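Local structure of encapsidation protein (Lactococcus phage asccphi28, 7JQP) at residues K276-Y281 and T318-E323; K265-P271 and Y296-Y300. The protein probably hydrolyses ATP as a subunit of the motor that packages the viral DNA, its family belonging to the P-loop NTPases. All coordinates share one frame; numbering follows the deposited sequence.

Interaction 1: residues K276-Y281 and T318-E323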
ATOM      1  N   LYS A 276      27.188  -1.089  33.639  1.00 38.74           N
ATOM      2  CA  LYS A 276      28.497  -0.606  33.212  1.00 41.82           C
ATOM      3  C   LYS A 276      28.390  -0.214  31.743  1.00 37.22           C
ATOM      4  O   LYS A 276      28.172  -1.069  30.878  1.00 42.58           O
ATOM      5  CB  LYS A 276      29.582  -1.658  33.425  1.00 50.19           C
ATOM      6  CG  LYS A 276      30.955  -1.195  32.942  1.00 31.08           C
ATOM      7  CD  LYS A 276      32.077  -2.151  33.332  1.00 50.09           C
ATOM      8  CE  LYS A 276      31.914  -3.529  32.711  1.00 64.98           C
ATOM      9  NZ  LYS A 276      33.050  -4.423  33.086  1.00 70.80           N
ATOM     10  N   TYR A 277      28.545   1.077  31.459  1.00 29.68           N
ATOM     11  CA  TYR A 277      28.423   1.577  30.099  1.00 32.41           C
ATOM     12  C   TYR A 277      29.487   2.626  29.829  1.00 33.24           C
ATOM     13  O   TYR A 277      29.640   3.578  30.601  1.00 34.77           O
ATOM     14  CB  TYR A 277      27.036   2.179  29.846  1.00 33.74           C
ATOM     15  CG  TYR A 277      26.701   2.267  28.377  1.00 38.37           C
ATOM     16  CD1 TYR A 277      26.464   1.118  27.638  1.00 43.35           C
ATOM     17  CD2 TYR A 277      26.638   3.491  27.727  1.00 38.77           C
ATOM     18  CE1 TYR A 277      26.163   1.183  26.294  1.00 43.53           C
ATOM     19  CE2 TYR A 277      26.337   3.567  26.381  1.00 39.11           C
ATOM     20  CZ  TYR A 277      26.101   2.409  25.670  1.00 44.86           C
ATOM     21  OH  TYR A 277      25.802   2.475  24.329  1.00 61.28           O
ATOM     22  N   ASP A 278      30.222   2.441  28.732  1.00 44.87           N
ATOM     23  CA  ASP A 278      31.156   3.448  28.231  1.00 45.68           C
ATOM     24  C   ASP A 278      32.171   3.839  29.303  1.00 46.81           C
ATOM     25  O   ASP A 278      32.340   5.014  29.638  1.00 38.28           O
ATOM     26  CB  ASP A 278      30.390   4.671  27.714  1.00 49.75           C
ATOM     27  CG  ASP A 278      31.285   5.669  27.011  1.00 48.56           C
ATOM     28  OD1 ASP A 278      32.483   5.378  26.836  1.00 47.92           O
ATOM     29  OD2 ASP A 278      30.786   6.747  26.626  1.00 53.35           O
ATOM     30  N   ARG A 279      32.860   2.830  29.837  1.00 43.56           N
ATOM     31  CA  ARG A 279      33.946   3.017  30.797  1.00 37.99           C
ATOM     32  C   ARG A 279      33.474   3.682  32.083  1.00 28.57           C
ATOM     33  O   ARG A 279      34.274   4.285  32.807  1.00 29.30           O
ATOM     34  CB  ARG A 279      35.091   3.816  30.166  1.00 56.78           C
ATOM     35  CG  ARG A 279      35.867   3.016  29.130  1.00 66.62           C
ATOM     36  CD  ARG A 279      37.026   3.795  28.529  1.00 84.41           C
ATOM     37  NE  ARG A 279      37.947   2.899  27.835  1.00 80.92           N
ATOM     38  CZ  ARG A 279      39.196   3.208  27.505  1.00 81.90           C
ATOM     39  NH1 ARG A 279      39.691   4.402  27.803  1.00 74.27           N
ATOM     40  NH2 ARG A 279      39.953   2.318  26.878  1.00 79.75           N
ATOM     41  N   GLN A 280      32.186   3.562  32.382  1.00 31.40           N
ATOM     42  CA  GLN A 280      31.595   4.147  33.575  1.00 33.16           C
ATOM     43  C   GLN A 280      30.488   3.223  34.058  1.00 34.54           C
ATOM     44  O   GLN A 280      30.139   2.239  33.400  1.00 48.93           O
ATOM     45  CB  GLN A 280      31.033   5.546  33.308  1.00 39.98           C
ATOM     46  CG  GLN A 280      32.025   6.683  33.468  1.00 65.72           C
ATOM     47  CD  GLN A 280      31.371   8.041  33.278  1.00 59.14           C
ATOM     48  OE1 GLN A 280      30.285   8.144  32.704  1.00 35.72           O
ATOM     49  NE2 GLN A 280      32.022   9.089  33.773  1.00 53.70           N
ATOM     50  N   TYR A 281      29.928   3.552  35.217  1.00 27.65           N
ATOM     51  CA  TYR A 281      28.805   2.817  35.777  1.00 36.94           C
ATOM     52  C   TYR A 281      27.634   3.768  35.960  1.00 43.78           C
ATOM     53  O   TYR A 281      27.775   4.818  36.595  1.00 35.60           O
ATOM     54  CB  TYR A 281      29.171   2.165  37.110  1.00 29.54           C
ATOM     55  CG  TYR A 281      30.336   1.209  37.021  1.00 27.74           C
ATOM     56  CD1 TYR A 281      31.642   1.679  36.987  1.00 33.70           C
ATOM     57  CD2 TYR A 281      30.133  -0.161  36.970  1.00 40.45           C
ATOM     58  CE1 TYR A 281      32.712   0.811  36.907  1.00 34.56           C
ATOM     59  CE2 TYR A 281      31.198  -1.038  36.888  1.00 54.27           C
ATOM     60  CZ  TYR A 281      32.485  -0.547  36.858  1.00 46.45           C
ATOM     61  OH  TYR A 281      33.549  -1.418  36.780  1.00 59.19           O
ATOM     62  N   THR A 318      33.581  -7.091  27.444  1.00 74.62           N
ATOM     63  CA  THR A 318      34.106  -6.465  28.650  1.00 84.12           C
ATOM     64  C   THR A 318      33.489  -7.024  29.928  1.00 78.28           C
ATOM     65  O   THR A 318      33.821  -6.548  31.019  1.00 74.85           O
ATOM     66  CB  THR A 318      33.888  -4.946  28.593  1.00 82.06           C
ATOM     67  OG1 THR A 318      34.697  -4.302  29.587  1.00 88.39           O
ATOM     68  CG2 THR A 318      32.424  -4.594  28.834  1.00 73.07           C
ATOM     69  N   LEU A 319      32.621  -8.028  29.822  1.00 76.00           N
ATOM     70  CA  LEU A 319      32.014  -8.627  31.004  1.00 80.28           C
ATOM     71  C   LEU A 319      33.091  -9.314  31.837  1.00 83.27           C
ATOM     72  O   LEU A 319      33.964 -10.006  31.304  1.00 87.30           O
ATOM     73  CB  LEU A 319      30.940  -9.628  30.583  1.00 69.01           C
ATOM     74  CG  LEU A 319      30.029 -10.271  31.627  1.00 61.49           C
ATOM     75  CD1 LEU A 319      28.892 -10.998  30.896  1.00 60.16           C
ATOM     76  CD2 LEU A 319      30.745 -11.216  32.554  1.00 81.21           C
HETATM   77  N   MSE A 320      33.031  -9.113  33.151  1.00 82.24           N
HETATM   78  CA  MSE A 320      34.007  -9.718  34.050  1.00 82.16           C
HETATM   79  C   MSE A 320      33.489  -9.847  35.480  1.00 80.32           C
HETATM   80  O   MSE A 320      32.519  -9.196  35.859  1.00 81.15           O
HETATM   81  CB  MSE A 320      35.300  -8.893  34.053  1.00 79.65           C
HETATM   82  CG  MSE A 320      35.169  -7.549  34.756  1.00 83.34           C
HETATM   83 SE   MSE A 320      36.697  -6.379  34.455  1.00121.26          SE
HETATM   84  CE  MSE A 320      36.120  -4.852  35.525  1.00 93.16           C
ATOM     85  N   GLU A 321      34.146 -10.704  36.259  1.00 88.35           N
ATOM     86  CA  GLU A 321      33.893 -10.855  37.700  1.00 86.64           C
ATOM     87  C   GLU A 321      32.425 -11.233  37.893  1.00 80.54           C
ATOM     88  O   GLU A 321      31.953 -12.169  37.231  1.00 84.90           O
ATOM     89  CB  GLU A 321      34.353  -9.579  38.406  1.00 95.60           C
ATOM     90  CG  GLU A 321      34.408  -9.684  39.923  1.00 98.39           C
ATOM     91  CD  GLU A 321      35.449  -8.764  40.542  1.00105.53           C
ATOM     92  OE1 GLU A 321      36.573  -8.684  40.001  1.00114.28           O
ATOM     93  OE2 GLU A 321      35.142  -8.121  41.567  1.00 99.73           O
ATOM     94  N   ASP A 322      31.687 -10.563  38.775  1.00 77.50           N
ATOM     95  CA  ASP A 322      30.330 -10.941  39.145  1.00 82.43           C
ATOM     96  C   ASP A 322      29.264 -10.165  38.385  1.00 75.57           C
ATOM     97  O   ASP A 322      28.082 -10.260  38.731  1.00 83.08           O
ATOM     98  CB  ASP A 322      30.143 -10.730  40.649  1.00 94.37           C
ATOM     99  CG  ASP A 322      31.103 -11.558  41.480  1.00 99.62           C
ATOM    100  OD1 ASP A 322      31.408 -12.702  41.084  1.00 92.70           O
ATOM    101  OD2 ASP A 322      31.637 -11.018  42.472  1.00 87.63           O
ATOM    102  N   GLU A 323      29.642  -9.407  37.360  1.00 76.92           N
ATOM    103  CA  GLU A 323      28.654  -8.640  36.618  1.00 67.17           C
ATOM    104  C   GLU A 323      27.664  -9.572  35.928  1.00 64.01           C
ATOM    105  O   GLU A 323      28.005 -10.683  35.508  1.00 63.86           O
ATOM    106  CB  GLU A 323      29.335  -7.743  35.585  1.00 55.09           C
ATOM    107  CG  GLU A 323      30.462  -6.892  36.143  1.00 55.14           C
ATOM    108  CD  GLU A 323      31.064  -5.973  35.097  1.00 62.33           C
ATOM    109  OE1 GLU A 323      30.849  -6.222  33.891  1.00 59.79           O
ATOM    110  OE2 GLU A 323      31.746  -4.999  35.481  1.00 60.11           O
TER
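The ammonium group of Lys276 is gripped by two residues of the facing loop. Lys276 NZ meets Glu323 OE2 at 2.8 Å on the syn side, 17° out of the carboxylate plane, and makes a weaker bond to OE1 of the same carboxylate at 3.0 Å; together they form a salt bridge. A third bond runs from Lys276 NZ to Thr318 O at 3.1 Å, approaching from above the carbonyl plane. A lysine suits this place because its long chain carries a charge from the sheet to the loop. With CG anti to the backbone N (chi1 178°), a single bend at chi3 (63°) turns CE and NZ onto the carboxylate, and the two side chains cross at about a right angle. Lower on the same chain, Lys276 CG lies 3.9 Å above one face of the Tyr281 ring, toward its rim, so the aliphatic part of the lysine rests on an aromatic surface. Met320, present as selenomethionine, brings CE to 3.9 Å from Lys276 NZ and adds an apolar flank beside the ion pair. Glu323 closes a type II' turn that starts at Met320, where Glu323 N bonds Met320 O, and this bend delivers the carboxylate to the lysine. At the turn joining strands 273-277 and 280-288, Asp278 forms a salt bridge with Arg246 of a second subunit. The strand order of this sheet recalls an RNase H-like fold: strand 273-277 lies between strands 311-313 and 280-288, and the salt bridge ties its end to the loop leading into edge strand 324-325.

Interaction 2: residues K265-P271 and Y296-Y300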
ATOM      1  N   LYS A 265      18.490  16.820  40.456  1.00 50.69           N
ATOM      2  CA  LYS A 265      18.621  16.738  41.908  1.00 43.77           C
ATOM      3  C   LYS A 265      19.631  15.639  42.234  1.00 41.24           C
ATOM      4  O   LYS A 265      19.880  14.743  41.421  1.00 40.16           O
ATOM      5  CB  LYS A 265      17.273  16.426  42.577  1.00 54.04           C
ATOM      6  CG  LYS A 265      17.250  16.528  44.103  1.00 54.35           C
ATOM      7  CD  LYS A 265      17.092  17.955  44.598  1.00 51.80           C
ATOM      8  CE  LYS A 265      15.618  18.377  44.567  1.00 68.72           C
ATOM      9  NZ  LYS A 265      15.431  19.804  44.952  1.00 71.26           N
ATOM     10  N   HIS A 266      20.225  15.726  43.426  1.00 41.81           N
ATOM     11  CA  HIS A 266      21.218  14.766  43.887  1.00 47.16           C
ATOM     12  C   HIS A 266      20.717  13.997  45.104  1.00 44.10           C
ATOM     13  O   HIS A 266      20.161  14.584  46.038  1.00 35.83           O
ATOM     14  CB  HIS A 266      22.539  15.451  44.246  1.00 48.50           C
ATOM     15  CG  HIS A 266      23.563  14.514  44.801  1.00 39.02           C
ATOM     16  ND1 HIS A 266      23.782  14.366  46.153  1.00 39.61           N
ATOM     17  CD2 HIS A 266      24.412  13.657  44.186  1.00 47.00           C
ATOM     18  CE1 HIS A 266      24.728  13.465  46.348  1.00 56.16           C
ATOM     19  NE2 HIS A 266      25.130  13.024  45.170  1.00 66.09           N
ATOM     20  N   TYR A 267      20.940  12.679  45.099  1.00 45.73           N
ATOM     21  CA  TYR A 267      20.543  11.787  46.187  1.00 37.24           C
ATOM     22  C   TYR A 267      21.773  11.035  46.680  1.00 35.50           C
ATOM     23  O   TYR A 267      22.467  10.383  45.890  1.00 46.09           O
ATOM     24  CB  TYR A 267      19.457  10.815  45.715  1.00 48.68           C
ATOM     25  CG  TYR A 267      18.860   9.934  46.792  1.00 42.06           C
ATOM     26  CD1 TYR A 267      18.437  10.463  48.003  1.00 45.90           C
ATOM     27  CD2 TYR A 267      18.699   8.572  46.581  1.00 38.82           C
ATOM     28  CE1 TYR A 267      17.886   9.655  48.980  1.00 48.90           C
ATOM     29  CE2 TYR A 267      18.137   7.762  47.541  1.00 35.36           C
ATOM     30  CZ  TYR A 267      17.743   8.305  48.745  1.00 44.30           C
ATOM     31  OH  TYR A 267      17.189   7.495  49.711  1.00 55.21           O
ATOM     32  N   GLY A 268      22.035  11.121  47.984  1.00 41.82           N
ATOM     33  CA  GLY A 268      23.248  10.536  48.532  1.00 46.62           C
ATOM     34  C   GLY A 268      23.246   9.018  48.556  1.00 34.46           C
ATOM     35  O   GLY A 268      24.284   8.388  48.345  1.00 55.24           O
ATOM     36  N   LYS A 269      22.097   8.407  48.831  1.00 39.98           N
ATOM     37  CA  LYS A 269      22.081   6.966  49.052  1.00 44.12           C
ATOM     38  C   LYS A 269      22.577   6.222  47.814  1.00 40.85           C
ATOM     39  O   LYS A 269      22.492   6.714  46.684  1.00 30.37           O
ATOM     40  CB  LYS A 269      20.672   6.477  49.409  1.00 55.05           C
ATOM     41  CG  LYS A 269      20.165   6.896  50.786  1.00 57.88           C
ATOM     42  CD  LYS A 269      21.021   6.353  51.919  1.00 64.76           C
ATOM     43  CE  LYS A 269      20.684   7.055  53.228  1.00 64.32           C
ATOM     44  NZ  LYS A 269      21.592   6.645  54.333  1.00108.25           N
ATOM     45  N   LYS A 270      23.087   5.012  48.042  1.00 41.34           N
ATOM     46  CA  LYS A 270      23.655   4.219  46.964  1.00 31.55           C
ATOM     47  C   LYS A 270      22.555   3.715  46.032  1.00 31.32           C
ATOM     48  O   LYS A 270      21.406   3.542  46.449  1.00 34.60           O
ATOM     49  CB  LYS A 270      24.461   3.054  47.531  1.00 32.86           C
ATOM     50  CG  LYS A 270      25.666   3.529  48.337  1.00 47.27           C
ATOM     51  CD  LYS A 270      26.401   2.399  49.032  1.00 49.37           C
ATOM     52  CE  LYS A 270      27.662   2.908  49.727  1.00 52.95           C
ATOM     53  NZ  LYS A 270      27.372   3.824  50.865  1.00 90.41           N
ATOM     54  N   PRO A 271      22.881   3.480  44.765  1.00 27.86           N
ATOM     55  CA  PRO A 271      21.845   3.122  43.790  1.00 41.28           C
ATOM     56  C   PRO A 271      21.338   1.699  43.966  1.00 45.04           C
ATOM     57  O   PRO A 271      22.009   0.814  44.501  1.00 32.54           O
ATOM     58  CB  PRO A 271      22.567   3.283  42.448  1.00 48.52           C
ATOM     59  CG  PRO A 271      23.982   2.889  42.785  1.00 37.48           C
ATOM     60  CD  PRO A 271      24.218   3.545  44.136  1.00 27.61           C
ATOM     61  N   TYR A 296      16.181   8.794  41.066  1.00 36.40           N
ATOM     62  CA  TYR A 296      17.372   9.579  40.772  1.00 36.50           C
ATOM     63  C   TYR A 296      18.272   8.781  39.842  1.00 39.48           C
ATOM     64  O   TYR A 296      18.559   7.610  40.105  1.00 38.32           O
ATOM     65  CB  TYR A 296      18.153   9.947  42.036  1.00 36.01           C
ATOM     66  CG  TYR A 296      17.420  10.843  43.000  1.00 28.93           C
ATOM     67  CD1 TYR A 296      16.375  10.360  43.772  1.00 34.90           C
ATOM     68  CD2 TYR A 296      17.782  12.176  43.145  1.00 37.39           C
ATOM     69  CE1 TYR A 296      15.711  11.178  44.661  1.00 41.18           C
ATOM     70  CE2 TYR A 296      17.126  13.001  44.034  1.00 39.68           C
ATOM     71  CZ  TYR A 296      16.090  12.496  44.790  1.00 36.57           C
ATOM     72  OH  TYR A 296      15.428  13.315  45.675  1.00 54.06           O
ATOM     73  N   TYR A 297      18.718   9.416  38.764  1.00 35.54           N
ATOM     74  CA  TYR A 297      19.608   8.802  37.787  1.00 33.38           C
ATOM     75  C   TYR A 297      21.001   9.376  37.995  1.00 36.13           C
ATOM     76  O   TYR A 297      21.192  10.593  37.897  1.00 33.33           O
ATOM     77  CB  TYR A 297      19.114   9.059  36.365  1.00 42.09           C
ATOM     78  CG  TYR A 297      17.949   8.187  35.954  1.00 34.43           C
ATOM     79  CD1 TYR A 297      16.897   7.942  36.826  1.00 39.27           C
ATOM     80  CD2 TYR A 297      17.899   7.615  34.691  1.00 41.40           C
ATOM     81  CE1 TYR A 297      15.835   7.145  36.455  1.00 42.39           C
ATOM     82  CE2 TYR A 297      16.836   6.818  34.310  1.00 47.35           C
ATOM     83  CZ  TYR A 297      15.806   6.588  35.196  1.00 43.16           C
ATOM     84  OH  TYR A 297      14.745   5.795  34.825  1.00 46.67           O
ATOM     85  N   GLN A 298      21.970   8.504  38.274  1.00 35.24           N
ATOM     86  CA  GLN A 298      23.306   8.934  38.654  1.00 41.08           C
ATOM     87  C   GLN A 298      24.355   8.201  37.829  1.00 36.46           C
ATOM     88  O   GLN A 298      24.097   7.148  37.240  1.00 34.44           O
ATOM     89  CB  GLN A 298      23.576   8.694  40.152  1.00 49.79           C
ATOM     90  CG  GLN A 298      22.391   8.948  41.067  1.00 37.61           C
ATOM     91  CD  GLN A 298      22.502   8.185  42.379  1.00 41.62           C
ATOM     92  OE1 GLN A 298      23.085   7.101  42.432  1.00 37.41           O
ATOM     93  NE2 GLN A 298      21.948   8.752  43.444  1.00 48.52           N
ATOM     94  N   VAL A 299      25.556   8.780  37.814  1.00 37.88           N
ATOM     95  CA  VAL A 299      26.715   8.218  37.131  1.00 39.09           C
ATOM     96  C   VAL A 299      27.858   8.123  38.129  1.00 44.52           C
ATOM     97  O   VAL A 299      28.139   9.089  38.849  1.00 48.37           O
ATOM     98  CB  VAL A 299      27.131   9.077  35.920  1.00 32.98           C
ATOM     99  CG1 VAL A 299      28.250   8.404  35.144  1.00 43.05           C
ATOM    100  CG2 VAL A 299      25.925   9.344  35.029  1.00 44.92           C
ATOM    101  N   TYR A 300      28.507   6.964  38.184  1.00 37.82           N
ATOM    102  CA  TYR A 300      29.639   6.732  39.072  1.00 38.59           C
ATOM    103  C   TYR A 300      30.864   6.379  38.239  1.00 40.50           C
ATOM    104  O   TYR A 300      30.821   5.450  37.425  1.00 41.61           O
ATOM    105  CB  TYR A 300      29.332   5.615  40.072  1.00 39.90           C
ATOM    106  CG  TYR A 300      28.208   5.951  41.025  1.00 35.33           C
ATOM    107  CD1 TYR A 300      26.893   5.637  40.712  1.00 41.71           C
ATOM    108  CD2 TYR A 300      28.459   6.586  42.235  1.00 39.99           C
ATOM    109  CE1 TYR A 300      25.858   5.944  41.576  1.00 40.60           C
ATOM    110  CE2 TYR A 300      27.431   6.897  43.105  1.00 42.83           C
ATOM    111  CZ  TYR A 300      26.133   6.576  42.770  1.00 44.05           C
ATOM    112  OH  TYR A 300      25.109   6.885  43.636  1.00 44.81           O
TER
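Strand 293-300 presents Tyr296, Gln298 and Tyr300 on one face of a beta sheet, and the irregular segment 265-271 runs across that face, with Tyr267 lying against Tyr296 and Pro271 against Tyr300. A CH-pi contact joins the two tyrosines: Tyr267 CB stands over the Tyr296 ring, 3.4 Å from its centroid and 14° off the ring normal. From there the Tyr267 ring continues as an offset stack on Tyr296, with centroids 4.9 Å apart and planes at 25°. Tyrosine suits position 296, since its flat ring offers a face to Tyr267 CB while Tyr296 OH makes a weak hydrogen bond to Glu294. Lys265 arrives differently, lying alongside Tyr296 with CG at the ring edge, 3.5 Å from Tyr296 CE2, before its bent chain leads the ammonium group away. This face belongs to an antiparallel meander, strands 273-277, 280-288 and 293-300; with strands 311-313 and 324-325 beyond it, the strand order resembles that of RNase H-like folds. Tyr297 points to the opposite face, where helices 328-343 and 352-365 lie. Gln298, between Tyr296 and Tyr300 along the strand, turns its amide toward the loop. Its NE2 comes close to Tyr267 O, yet the angle is too poor for a hydrogen bond, while Gln298 OE1 lies 3.9 Å from Pro271 CB. Pro271, rigid and apolar, comes to Tyr300 from the opposite direction: Pro271 CG is 3.8 Å from Tyr300 CE1, and Pro271 CD reaches Tyr300 OH at 3.5 Å. Leu306 packs against Pro271 from a neighbouring loop.

In the fold
Both interactions fasten loops onto the same mixed sheet, their centres 18 Å apart and on the same side of the chain's centre. They meet where neighbouring strands 280-288 and 293-300 pair, through a probable hydrogen bond between Tyr281 O and Tyr300 N at 2.8 Å. Interaction 1 is a surface contact, held by charge and one backbone carbonyl, and its hairpin end also borders a second subunit. Interaction 2 is larger and partly buried; it relies on ring stacking and apolar packing, has no hydrogen bond across it, and touches no other chain of the assembly. Their segments alternate along the sequence, and the strand pairing joins them.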